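Local coordinates for protein biphenyl 2,3-Dioxygenase Beta Subunit (Sphingobium yanoikuyae, PDB 2GBW) that is the beta subunit of a ring-hydroxylating dioxygenase and probably supports the oxidation of biphenyl and related aromatic compounds within a larger assembly, at residues 10-13 and 14-18. Numbering follows the deposited sequence.
Sequences PDVH and YDIEA
Tyr14 N donates to Pro10 O at 2.9 Å, an i to i+4 bond in the opening turn of helix 10-28, whose opening residues make up this local contact. Pro10 suits a first turn, because it offers a carbonyl but no N-H of its own. The next carbonyl, Asp11 O, is gripped twice: Asp15 N reaches it at 3.1 Å, and a water donates to it at 2.8 Å and also to Asp15 OD1, bridging backbone and carboxylate on the exposed side of the helix. Val12 O receives Ile16 N almost head-on, with a C=O...N angle of 163°. Val12 CG1, swung anti to its own N (chi1 169°), approaches Ile16 CD1 at 3.8 Å, and Ile16 continues inward onto Val106, Ala108, Leu116 and Val118 of the sheet. His13 O takes Glu17 N in a nearly straight bond (N-H...O 172°). The imidazole crosses the Glu17 chain at a slant, its ND1 3.7 Å from Glu17 CG. The ring's NE2 is hydrogen-bonded to Val106 O on strand 98-112, while a neighbouring subunit sets its Tyr14 edge-to-face with His13; Tyr14 of this chain meets His13 of a third subunit in the same way. An alanine in place of His13 would probably leave Val106 O without this side-chain partner and open a gap beside Tyr14 of the neighbouring subunit. The chemistry is thus divided around the helix: the aliphatic Ile16, with Val12 against its CD1, faces the curved sheet of this NTF2-like fold, the water shared by Asp11 O and Asp15 OD1 lies on a more exposed side, and one buried imidazole joins the helix both to its own sheet and to the subunit interface.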
ATOM      1  N   PRO B  10      16.143  24.808 -30.411  1.00 36.03           N
ATOM      2  CA  PRO B  10      15.622  23.440 -30.541  1.00 37.37           C
ATOM      3  C   PRO B  10      16.699  22.380 -30.847  1.00 37.26           C
ATOM      4  O   PRO B  10      16.628  21.273 -30.282  1.00 39.14           O
ATOM      5  CB  PRO B  10      14.621  23.557 -31.706  1.00 36.98           C
ATOM      6  CG  PRO B  10      14.144  25.002 -31.612  1.00 36.00           C
ATOM      7  CD  PRO B  10      15.453  25.726 -31.345  1.00 35.09           C
ATOM      8  N   ASP B  11      17.670  22.709 -31.711  1.00 40.00           N
ATOM      9  CA  ASP B  11      18.746  21.753 -32.024  1.00 39.54           C
ATOM     10  C   ASP B  11      19.596  21.447 -30.782  1.00 40.40           C
ATOM     11  O   ASP B  11      19.941  20.279 -30.545  1.00 39.35           O
ATOM     12  CB  ASP B  11      19.591  22.210 -33.205  1.00 41.12           C
ATOM     13  CG  ASP B  11      18.863  22.093 -34.536  1.00 39.95           C
ATOM     14  OD1 ASP B  11      17.845  21.381 -34.678  1.00 40.60           O
ATOM     15  OD2 ASP B  11      19.287  22.768 -35.490  1.00 43.12           O
ATOM     16  N   VAL B  12      19.905  22.464 -29.974  1.00 39.56           N
ATOM     17  CA  VAL B  12      20.684  22.218 -28.769  1.00 39.42           C
ATOM     18  C   VAL B  12      19.831  21.481 -27.779  1.00 38.78           C
ATOM     19  O   VAL B  12      20.298  20.552 -27.123  1.00 41.03           O
ATOM     20  CB  VAL B  12      21.244  23.505 -28.150  1.00 39.13           C
ATOM     21  CG1 VAL B  12      21.819  23.187 -26.717  1.00 39.31           C
ATOM     22  CG2 VAL B  12      22.276  24.086 -29.113  1.00 39.90           C
ATOM     23  N   HIS B  13      18.552  21.863 -27.669  1.00 38.57           N
ATOM     24  CA  HIS B  13      17.633  21.084 -26.864  1.00 37.90           C
ATOM     25  C   HIS B  13      17.636  19.574 -27.185  1.00 37.40           C
ATOM     26  O   HIS B  13      17.688  18.748 -26.280  1.00 35.85           O
ATOM     27  CB  HIS B  13      16.191  21.566 -27.018  1.00 38.13           C
ATOM     28  CG  HIS B  13      15.271  20.918 -26.029  1.00 37.98           C
ATOM     29  ND1 HIS B  13      14.654  19.692 -26.252  1.00 38.30           N
ATOM     30  CD2 HIS B  13      14.925  21.285 -24.771  1.00 38.57           C
ATOM     31  CE1 HIS B  13      13.932  19.377 -25.183  1.00 36.19           C
ATOM     32  NE2 HIS B  13      14.065  20.338 -24.292  1.00 40.05           N
ATOM     33  N   TYR B  14      17.533  19.240 -28.466  1.00 36.60           N
ATOM     34  CA  TYR B  14      17.552  17.845 -28.899  1.00 36.86           C
ATOM     35  C   TYR B  14      18.823  17.163 -28.419  1.00 36.55           C
ATOM     36  O   TYR B  14      18.808  16.049 -27.861  1.00 37.18           O
ATOM     37  CB  TYR B  14      17.494  17.731 -30.437  1.00 37.25           C
ATOM     38  CG  TYR B  14      17.569  16.271 -30.814  1.00 38.09           C
ATOM     39  CD1 TYR B  14      16.407  15.504 -30.890  1.00 41.70           C
ATOM     40  CD2 TYR B  14      18.802  15.634 -31.025  1.00 36.98           C
ATOM     41  CE1 TYR B  14      16.456  14.168 -31.210  1.00 41.62           C
ATOM     42  CE2 TYR B  14      18.869  14.280 -31.359  1.00 40.73           C
ATOM     43  CZ  TYR B  14      17.689  13.549 -31.434  1.00 41.56           C
ATOM     44  OH  TYR B  14      17.674  12.190 -31.718  1.00 40.50           O
ATOM     45  N   ASP B  15      19.938  17.848 -28.573  1.00 35.80           N
ATOM     46  CA  ASP B  15      21.228  17.238 -28.198  1.00 36.13           C
ATOM     47  C   ASP B  15      21.338  16.962 -26.702  1.00 34.84           C
ATOM     48  O   ASP B  15      21.900  15.947 -26.288  1.00 33.94           O
ATOM     49  CB  ASP B  15      22.330  18.142 -28.676  1.00 35.69           C
ATOM     50  CG  ASP B  15      22.531  18.067 -30.171  1.00 39.43           C
ATOM     51  OD1 ASP B  15      22.005  17.153 -30.856  1.00 42.27           O
ATOM     52  OD2 ASP B  15      23.265  18.922 -30.651  1.00 37.50           O
ATOM     53  N   ILE B  16      20.751  17.827 -25.892  1.00 35.69           N
ATOM     54  CA  ILE B  16      20.751  17.639 -24.429  1.00 36.25           C
ATOM     55  C   ILE B  16      19.852  16.469 -24.055  1.00 35.87           C
ATOM     56  O   ILE B  16      20.203  15.632 -23.254  1.00 36.46           O
ATOM     57  CB  ILE B  16      20.319  18.943 -23.725  1.00 36.65           C
ATOM     58  CG1 ILE B  16      21.377  20.039 -23.876  1.00 36.09           C
ATOM     59  CG2 ILE B  16      20.067  18.651 -22.233  1.00 36.59           C
ATOM     60  CD1 ILE B  16      20.866  21.487 -23.434  1.00 35.46           C
ATOM     61  N   GLU B  17      18.672  16.375 -24.657  1.00 36.16           N
ATOM     62  CA  GLU B  17      17.806  15.230 -24.448  1.00 36.62           C
ATOM     63  C   GLU B  17      18.473  13.888 -24.835  1.00 36.02           C
ATOM     64  O   GLU B  17      18.315  12.872 -24.115  1.00 35.53           O
ATOM     65  CB  GLU B  17      16.516  15.431 -25.231  1.00 37.39           C
ATOM     66  CG  GLU B  17      15.619  16.504 -24.584  1.00 41.65           C
ATOM     67  CD  GLU B  17      14.282  16.007 -24.056  1.00 44.73           C
ATOM     68  OE1 GLU B  17      14.193  14.868 -23.513  1.00 49.50           O
ATOM     69  OE2 GLU B  17      13.316  16.814 -24.163  1.00 46.10           O
ATOM     70  N   ALA B  18      19.141  13.865 -25.989  1.00 37.29           N
ATOM     71  CA  ALA B  18      19.839  12.690 -26.453  1.00 36.62           C
ATOM     72  C   ALA B  18      20.978  12.275 -25.485  1.00 37.46           C
ATOM     73  O   ALA B  18      21.137  11.097 -25.194  1.00 36.41           O
ATOM     74  CB  ALA B  18      20.373  12.934 -27.872  1.00 36.46           C
TER
HETATM   75  O   HOH W   1      20.595  18.585 -32.710  1.00 43.54           O